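PDB 1UB7: 3-oxoacyl-[acyl-carrier protein] synthase from Thermus thermophilus, which probably catalyses the first condensation of bacterial fatty acid synthesis, condensing the acetyl group of acetyl-CoA with malonyl-ACP to give 3-oxobutanoyl-ACP, with release of carbon dioxide and CoA. Local coordinates for residues 75-80 and 87-92; 252-257 and 262-267. All blocks are in the same frame, centred on the assembly; numbering follows the deposited sequence.

In the fold
A thiolase-fold synthase illustrates how one chain uses one helix-on-strand and one loop-on-helix contact. Contact 1 (75-80 with 87-92) seats helix 89-96 on strand 72-78 of the five-stranded sheet, fully buried and close to the second subunit. Contact 2 (252-257 with 262-267) folds a loop back on helix 250-258 beside the four-stranded sheet, partly open to solvent. The two do not touch: their centres are 32 Å apart, their nearest atoms about 16 Å, and they lie on opposite sides of the chain's centre. Contact 2 lies nearer two of the predicted catalytic residues, the side chain of I253 lying about 7 Å from that of H246 and about 9 Å from that of N276.

Contact 1 (75-80 and 87-92); sequences VIVATN and PDTAAL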
ATOM      1  N   VAL A  75      10.829  -3.775  -1.844  1.00 27.21           N
ATOM      2  CA  VAL A  75      10.757  -2.336  -1.849  1.00 27.15           C
ATOM      3  C   VAL A  75       9.331  -1.928  -1.529  1.00 30.96           C
ATOM      4  O   VAL A  75       8.381  -2.354  -2.195  1.00 30.69           O
ATOM      5  CB  VAL A  75      11.138  -1.754  -3.207  1.00 33.22           C
ATOM      6  CG1 VAL A  75      11.180  -0.225  -3.126  1.00 31.32           C
ATOM      7  CG2 VAL A  75      12.464  -2.322  -3.633  1.00 26.89           C
ATOM      8  N   ILE A  76       9.188  -1.137  -0.473  1.00 28.57           N
ATOM      9  CA  ILE A  76       7.897  -0.620  -0.073  1.00 28.01           C
ATOM     10  C   ILE A  76       7.994   0.896  -0.149  1.00 31.76           C
ATOM     11  O   ILE A  76       8.868   1.499   0.496  1.00 29.71           O
ATOM     12  CB  ILE A  76       7.554  -0.947   1.380  1.00 28.08           C
ATOM     13  CG1 ILE A  76       7.486  -2.459   1.612  1.00 26.93           C
ATOM     14  CG2 ILE A  76       6.218  -0.316   1.712  1.00 22.63           C
ATOM     15  CD1 ILE A  76       7.268  -2.843   3.117  1.00 24.05           C
ATOM     16  N   VAL A  77       7.127   1.515  -0.938  1.00 26.14           N
ATOM     17  CA  VAL A  77       7.140   2.972  -1.020  1.00 26.76           C
ATOM     18  C   VAL A  77       5.925   3.539  -0.286  1.00 27.30           C
ATOM     19  O   VAL A  77       4.782   3.347  -0.704  1.00 28.18           O
ATOM     20  CB  VAL A  77       7.111   3.476  -2.484  1.00 27.23           C
ATOM     21  CG1 VAL A  77       6.796   4.969  -2.517  1.00 27.46           C
ATOM     22  CG2 VAL A  77       8.476   3.225  -3.160  1.00 24.82           C
ATOM     23  N   ALA A  78       6.156   4.206   0.831  1.00 20.98           N
ATOM     24  CA  ALA A  78       5.040   4.810   1.545  1.00 25.98           C
ATOM     25  C   ALA A  78       4.850   6.171   0.902  1.00 30.40           C
ATOM     26  O   ALA A  78       5.744   7.022   0.955  1.00 34.59           O
ATOM     27  CB  ALA A  78       5.360   4.959   3.012  1.00 19.73           C
ATOM     28  N   THR A  79       3.704   6.357   0.262  1.00 34.23           N
ATOM     29  CA  THR A  79       3.397   7.615  -0.402  1.00 34.66           C
ATOM     30  C   THR A  79       1.895   7.772  -0.498  1.00 37.35           C
ATOM     31  O   THR A  79       1.150   6.816  -0.273  1.00 42.05           O
ATOM     32  CB  THR A  79       3.976   7.649  -1.840  1.00 40.85           C
ATOM     33  OG1 THR A  79       3.764   8.951  -2.414  1.00 29.12           O
ATOM     34  CG2 THR A  79       3.303   6.579  -2.724  1.00 29.36           C
ATOM     35  N   ASN A  80       1.457   8.980  -0.829  1.00 39.22           N
ATOM     36  CA  ASN A  80       0.034   9.267  -1.003  1.00 38.12           C
ATOM     37  C   ASN A  80      -0.131  10.036  -2.311  1.00 37.17           C
ATOM     38  O   ASN A  80      -1.220  10.496  -2.653  1.00 37.44           O
ATOM     39  CB  ASN A  80      -0.499  10.070   0.185  1.00 43.44           C
ATOM     40  CG  ASN A  80      -0.478   9.271   1.486  1.00 46.53           C
ATOM     41  OD1 ASN A  80      -1.335   8.410   1.725  1.00 55.25           O
ATOM     42  ND2 ASN A  80       0.509   9.546   2.328  1.00 40.41           N
ATOM     43  N   PRO A  87       1.628   1.360 -12.954  1.00 53.40           N
ATOM     44  CA  PRO A  87       2.385   0.544 -12.001  1.00 52.56           C
ATOM     45  C   PRO A  87       2.636   1.308 -10.695  1.00 46.60           C
ATOM     46  O   PRO A  87       2.550   2.537 -10.663  1.00 46.81           O
ATOM     47  CB  PRO A  87       3.679   0.262 -12.763  1.00 54.57           C
ATOM     48  CG  PRO A  87       3.890   1.563 -13.503  1.00 48.54           C
ATOM     49  CD  PRO A  87       2.503   1.871 -14.026  1.00 49.29           C
ATOM     50  N   ASP A  88       2.934   0.588  -9.620  1.00 33.86           N
ATOM     51  CA  ASP A  88       3.211   1.259  -8.366  1.00 32.22           C
ATOM     52  C   ASP A  88       4.617   1.854  -8.403  1.00 30.76           C
ATOM     53  O   ASP A  88       5.486   1.423  -9.151  1.00 30.83           O
ATOM     54  CB  ASP A  88       3.079   0.299  -7.173  1.00 36.75           C
ATOM     55  CG  ASP A  88       3.911  -0.975  -7.336  1.00 31.09           C
ATOM     56  OD1 ASP A  88       3.483  -1.854  -8.097  1.00 34.00           O
ATOM     57  OD2 ASP A  88       4.983  -1.095  -6.706  1.00 33.78           O
ATOM     58  N   THR A  89       4.837   2.843  -7.567  1.00 27.50           N
ATOM     59  CA  THR A  89       6.114   3.511  -7.509  1.00 33.50           C
ATOM     60  C   THR A  89       7.205   2.580  -6.986  1.00 33.39           C
ATOM     61  O   THR A  89       8.365   2.744  -7.345  1.00 36.82           O
ATOM     62  CB  THR A  89       5.991   4.769  -6.621  1.00 31.69           C
ATOM     63  OG1 THR A  89       4.858   5.517  -7.060  1.00 39.25           O
ATOM     64  CG2 THR A  89       7.224   5.636  -6.719  1.00 30.74           C
ATOM     65  N   ALA A  90       6.854   1.605  -6.145  1.00 29.62           N
ATOM     66  CA  ALA A  90       7.881   0.679  -5.628  1.00 27.16           C
ATOM     67  C   ALA A  90       8.449  -0.142  -6.767  1.00 22.68           C
ATOM     68  O   ALA A  90       9.644  -0.416  -6.801  1.00 28.64           O
ATOM     69  CB  ALA A  90       7.322  -0.246  -4.559  1.00 17.34           C
ATOM     70  N   ALA A  91       7.602  -0.520  -7.715  1.00 26.38           N
ATOM     71  CA  ALA A  91       8.089  -1.290  -8.849  1.00 32.00           C
ATOM     72  C   ALA A  91       9.082  -0.441  -9.668  1.00 35.00           C
ATOM     73  O   ALA A  91      10.081  -0.955 -10.165  1.00 33.98           O
ATOM     74  CB  ALA A  91       6.921  -1.742  -9.706  1.00 24.48           C
ATOM     75  N   LEU A  92       8.824   0.861  -9.786  1.00 35.48           N
ATOM     76  CA  LEU A  92       9.723   1.741 -10.532  1.00 32.29           C
ATOM     77  C   LEU A  92      11.072   1.836  -9.813  1.00 31.18           C
ATOM     78  O   LEU A  92      12.129   1.875 -10.451  1.00 37.54           O
ATOM     79  CB  LEU A  92       9.106   3.143 -10.684  1.00 33.14           C
ATOM     80  CG  LEU A  92       7.699   3.220 -11.301  1.00 29.96           C
ATOM     81  CD1 LEU A  92       7.202   4.669 -11.334  1.00 30.03           C
ATOM     82  CD2 LEU A  92       7.733   2.644 -12.699  1.00 29.40           C
TER
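V77 and A90 meet where a helix is laid on its own strand, the first step of the beta-alpha-beta unit made by strand 72-78, helix 89-96 and strand 102-107. The two CA atoms are 5.2 Å apart, a close approach at which an alanine, with no more than a methyl group, faces the strand. V77 turns its two branches to different targets. Its CG1, anti to the backbone N (chi1 167°), reaches T89 CB at 4.2 Å, and the V77 and T89 side chains cross at about a right angle. Its CG2 lies over the backbone of the first helical turn, 3.6 Å from A90 CA, and also touches the A90 methyl. On the neighbouring inward-facing position of the strand, V75 brings CG1 to 4.1 Å from A90 CB, so the alanine methyl is approached by one branch from each valine. I76, between them, points to the other face of the sheet. The side chains that meet across the contact thus do so through apolar groups, while polar groups fix the helix start: D88 is its N-cap, and D105 on strand 102-107 accepts hydrogen bonds from the backbone N of both T89 and A90. L107 of the second subunit packs against D88. The capping bond runs from A91 N to D88 OD2 at 2.9 Å, with the donor above the carboxylate plane rather than in it. The carbonyl O of V75 comes to 3.3 Å from A90 CB, a van der Waals contact of strand backbone with helix methyl.

Contact 2 (252-257 and 262-267); sequences IIDAAR and LPWERV
R257 reaches from the last turn of helix 250-258 to the returning loop and carries most of the contact, through hydrogen bonding, charge and cation-pi contact at once. Among the hydrogen bonds, R257 NH1 donates to L262 O at 2.7 Å, nearly in line with the carbonyl bond but tilted from the guanidinium plane. The extended first two torsions of the side chain carry CG and CD past the L262 carbonyl, and the bend at chi3 (51°) then turns NE and the guanidinium over the indole of W264 and back toward D254. A weak backbone bond from L262 N to R257 O, 3.4 Å long, ties the same two residues a second time.

The charged interaction lies within the helix: R257 NH2 forms a salt bridge with D254 OD1, its hydrogen-bond geometry weak. D254 OD1 also approaches W264 CZ2 obliquely, the carboxylate and ring planes 37° apart.

Aromatic contacts come from W264, where R257 NE lies over the centre of the indole, 3.3 Å above its plane. R257 CZ stands 4.0 Å from the centroid of the five-membered ring in a cation-pi interaction, and R257 CD makes a CH-pi contact with the same ring. The guanidinium is inclined at 58° to the indole, so this is no parallel stack.

Apolar packing closes the buried side. I253 CG2 sits 3.8 Å from V267 CG1 and also meets W264 CZ3, while V267 CG2 lies 3.8 Å from R257 CD. Beyond the segments, I253 touches P245 and L262 touches F243, both on strand 242-245.

Loop 262-267 thus folds back on the helix that follows predicted active-site H246 and overlaps the predicted ACP-binding region, 247-251, a placement consistent with the C-terminal half of a FabH-type thiolase fold.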
ATOM      1  N   ILE A 252       2.298  22.060  17.225  1.00 64.78           N
ATOM      2  CA  ILE A 252       1.918  20.686  17.533  1.00 63.07           C
ATOM      3  C   ILE A 252       3.083  19.918  18.155  1.00 62.42           C
ATOM      4  O   ILE A 252       2.912  19.186  19.135  1.00 60.34           O
ATOM      5  CB  ILE A 252       1.424  19.954  16.251  1.00 63.95           C
ATOM      6  CG1 ILE A 252       0.210  20.697  15.668  1.00 60.52           C
ATOM      7  CG2 ILE A 252       1.084  18.492  16.569  1.00 63.01           C
ATOM      8  CD1 ILE A 252      -0.464  20.011  14.496  1.00 54.69           C
ATOM      9  N   ILE A 253       4.269  20.094  17.586  1.00 62.57           N
ATOM     10  CA  ILE A 253       5.470  19.429  18.086  1.00 66.40           C
ATOM     11  C   ILE A 253       5.764  19.995  19.467  1.00 66.28           C
ATOM     12  O   ILE A 253       6.081  19.271  20.411  1.00 63.87           O
ATOM     13  CB  ILE A 253       6.684  19.707  17.154  1.00 64.63           C
ATOM     14  CG1 ILE A 253       6.370  19.190  15.743  1.00 71.22           C
ATOM     15  CG2 ILE A 253       7.957  19.063  17.725  1.00 52.35           C
ATOM     16  CD1 ILE A 253       7.311  19.695  14.647  1.00 70.32           C
ATOM     17  N   ASP A 254       5.654  21.315  19.555  1.00 72.60           N
ATOM     18  CA  ASP A 254       5.885  22.073  20.778  1.00 72.02           C
ATOM     19  C   ASP A 254       4.940  21.538  21.844  1.00 71.94           C
ATOM     20  O   ASP A 254       5.366  21.001  22.876  1.00 69.27           O
ATOM     21  CB  ASP A 254       5.586  23.547  20.493  1.00 73.66           C
ATOM     22  CG  ASP A 254       6.098  24.472  21.565  1.00 71.27           C
ATOM     23  OD1 ASP A 254       6.885  24.011  22.423  1.00 66.98           O
ATOM     24  OD2 ASP A 254       5.714  25.663  21.527  1.00 64.90           O
ATOM     25  N   ALA A 255       3.648  21.679  21.553  1.00 68.50           N
ATOM     26  CA  ALA A 255       2.576  21.241  22.428  1.00 67.55           C
ATOM     27  C   ALA A 255       2.745  19.799  22.903  1.00 71.85           C
ATOM     28  O   ALA A 255       2.417  19.474  24.044  1.00 75.14           O
ATOM     29  CB  ALA A 255       1.252  21.401  21.714  1.00 53.67           C
ATOM     30  N   ALA A 256       3.260  18.936  22.030  1.00 74.66           N
ATOM     31  CA  ALA A 256       3.451  17.527  22.371  1.00 77.59           C
ATOM     32  C   ALA A 256       4.701  17.279  23.213  1.00 78.83           C
ATOM     33  O   ALA A 256       4.748  16.329  24.002  1.00 78.49           O
ATOM     34  CB  ALA A 256       3.501  16.684  21.095  1.00 77.39           C
ATOM     35  N   ARG A 257       5.714  18.123  23.040  1.00 80.28           N
ATOM     36  CA  ARG A 257       6.952  17.981  23.797  1.00 82.82           C
ATOM     37  C   ARG A 257       6.679  18.347  25.242  1.00 85.23           C
ATOM     38  O   ARG A 257       7.012  17.600  26.167  1.00 83.94           O
ATOM     39  CB  ARG A 257       8.033  18.906  23.245  1.00 83.65           C
ATOM     40  CG  ARG A 257       9.293  18.925  24.088  1.00 82.18           C
ATOM     41  CD  ARG A 257      10.274  19.950  23.565  1.00 87.86           C
ATOM     42  NE  ARG A 257       9.646  21.257  23.395  1.00 94.18           N
ATOM     43  CZ  ARG A 257       9.085  21.953  24.378  1.00 98.87           C
ATOM     44  NH1 ARG A 257       9.068  21.473  25.617  1.00 98.19           N
ATOM     45  NH2 ARG A 257       8.538  23.132  24.119  1.00 97.94           N
ATOM     46  N   LEU A 262       9.899  17.571  28.008  1.00 73.86           N
ATOM     47  CA  LEU A 262      11.083  17.477  27.167  1.00 70.55           C
ATOM     48  C   LEU A 262      11.695  18.790  26.704  1.00 67.22           C
ATOM     49  O   LEU A 262      10.989  19.759  26.409  1.00 62.38           O
ATOM     50  CB  LEU A 262      10.776  16.632  25.927  1.00 68.38           C
ATOM     51  CG  LEU A 262      10.630  15.117  26.073  1.00 69.76           C
ATOM     52  CD1 LEU A 262      10.159  14.538  24.744  1.00 68.77           C
ATOM     53  CD2 LEU A 262      11.967  14.494  26.496  1.00 66.21           C
ATOM     54  N   PRO A 263      13.035  18.834  26.654  1.00 68.29           N
ATOM     55  CA  PRO A 263      13.821  19.995  26.219  1.00 70.19           C
ATOM     56  C   PRO A 263      13.989  19.897  24.700  1.00 71.00           C
ATOM     57  O   PRO A 263      14.139  18.794  24.167  1.00 73.40           O
ATOM     58  CB  PRO A 263      15.140  19.816  26.970  1.00 67.83           C
ATOM     59  CG  PRO A 263      15.287  18.330  27.036  1.00 67.70           C
ATOM     60  CD  PRO A 263      13.887  17.859  27.367  1.00 65.81           C
ATOM     61  N   TRP A 264      13.955  21.033  24.004  1.00 71.76           N
ATOM     62  CA  TRP A 264      14.080  21.033  22.547  1.00 70.90           C
ATOM     63  C   TRP A 264      15.281  20.272  21.993  1.00 72.47           C
ATOM     64  O   TRP A 264      15.310  19.919  20.815  1.00 72.76           O
ATOM     65  CB  TRP A 264      14.103  22.463  22.022  1.00 66.65           C
ATOM     66  CG  TRP A 264      12.749  23.065  21.921  1.00 69.25           C
ATOM     67  CD1 TRP A 264      12.212  24.018  22.730  1.00 67.66           C
ATOM     68  CD2 TRP A 264      11.747  22.754  20.945  1.00 74.46           C
ATOM     69  NE1 TRP A 264      10.936  24.329  22.320  1.00 67.09           N
ATOM     70  CE2 TRP A 264      10.624  23.566  21.226  1.00 71.55           C
ATOM     71  CE3 TRP A 264      11.687  21.866  19.860  1.00 71.41           C
ATOM     72  CZ2 TRP A 264       9.454  23.520  20.461  1.00 70.59           C
ATOM     73  CZ3 TRP A 264      10.521  21.821  19.099  1.00 65.35           C
ATOM     74  CH2 TRP A 264       9.421  22.645  19.404  1.00 67.92           C
ATOM     75  N   GLU A 265      16.266  20.022  22.851  1.00 73.92           N
ATOM     76  CA  GLU A 265      17.483  19.308  22.475  1.00 73.92           C
ATOM     77  C   GLU A 265      17.235  17.819  22.206  1.00 70.99           C
ATOM     78  O   GLU A 265      18.012  17.165  21.507  1.00 67.48           O
ATOM     79  CB  GLU A 265      18.504  19.452  23.597  1.00 76.17           C
ATOM     80  CG  GLU A 265      17.922  19.051  24.934  1.00 85.70           C
ATOM     81  CD  GLU A 265      18.902  19.170  26.073  1.00 89.61           C
ATOM     82  OE1 GLU A 265      19.951  18.491  26.035  1.00 96.14           O
ATOM     83  OE2 GLU A 265      18.616  19.943  27.010  1.00 89.50           O
ATOM     84  N   ARG A 266      16.159  17.288  22.778  1.00 68.57           N
ATOM     85  CA  ARG A 266      15.807  15.883  22.608  1.00 68.42           C
ATOM     86  C   ARG A 266      14.635  15.723  21.646  1.00 65.79           C
ATOM     87  O   ARG A 266      13.924  14.725  21.679  1.00 66.66           O
ATOM     88  CB  ARG A 266      15.463  15.263  23.965  1.00 70.81           C
ATOM     89  CG  ARG A 266      16.677  15.010  24.844  1.00 71.39           C
ATOM     90  CD  ARG A 266      16.273  14.754  26.285  1.00 78.80           C
ATOM     91  NE  ARG A 266      15.370  13.615  26.427  1.00 82.53           N
ATOM     92  CZ  ARG A 266      14.862  13.207  27.587  1.00 82.18           C
ATOM     93  NH1 ARG A 266      15.170  13.851  28.704  1.00 82.36           N
ATOM     94  NH2 ARG A 266      14.058  12.150  27.631  1.00 81.67           N
ATOM     95  N   VAL A 267      14.447  16.724  20.793  1.00 60.19           N
ATOM     96  CA  VAL A 267      13.387  16.725  19.799  1.00 55.89           C
ATOM     97  C   VAL A 267      13.940  17.218  18.470  1.00 58.79           C
ATOM     98  O   VAL A 267      14.592  18.264  18.416  1.00 58.51           O
ATOM     99  CB  VAL A 267      12.244  17.648  20.203  1.00 55.84           C
ATOM    100  CG1 VAL A 267      11.293  17.841  19.025  1.00 52.86           C
ATOM    101  CG2 VAL A 267      11.510  17.054  21.399  1.00 60.09           C
TER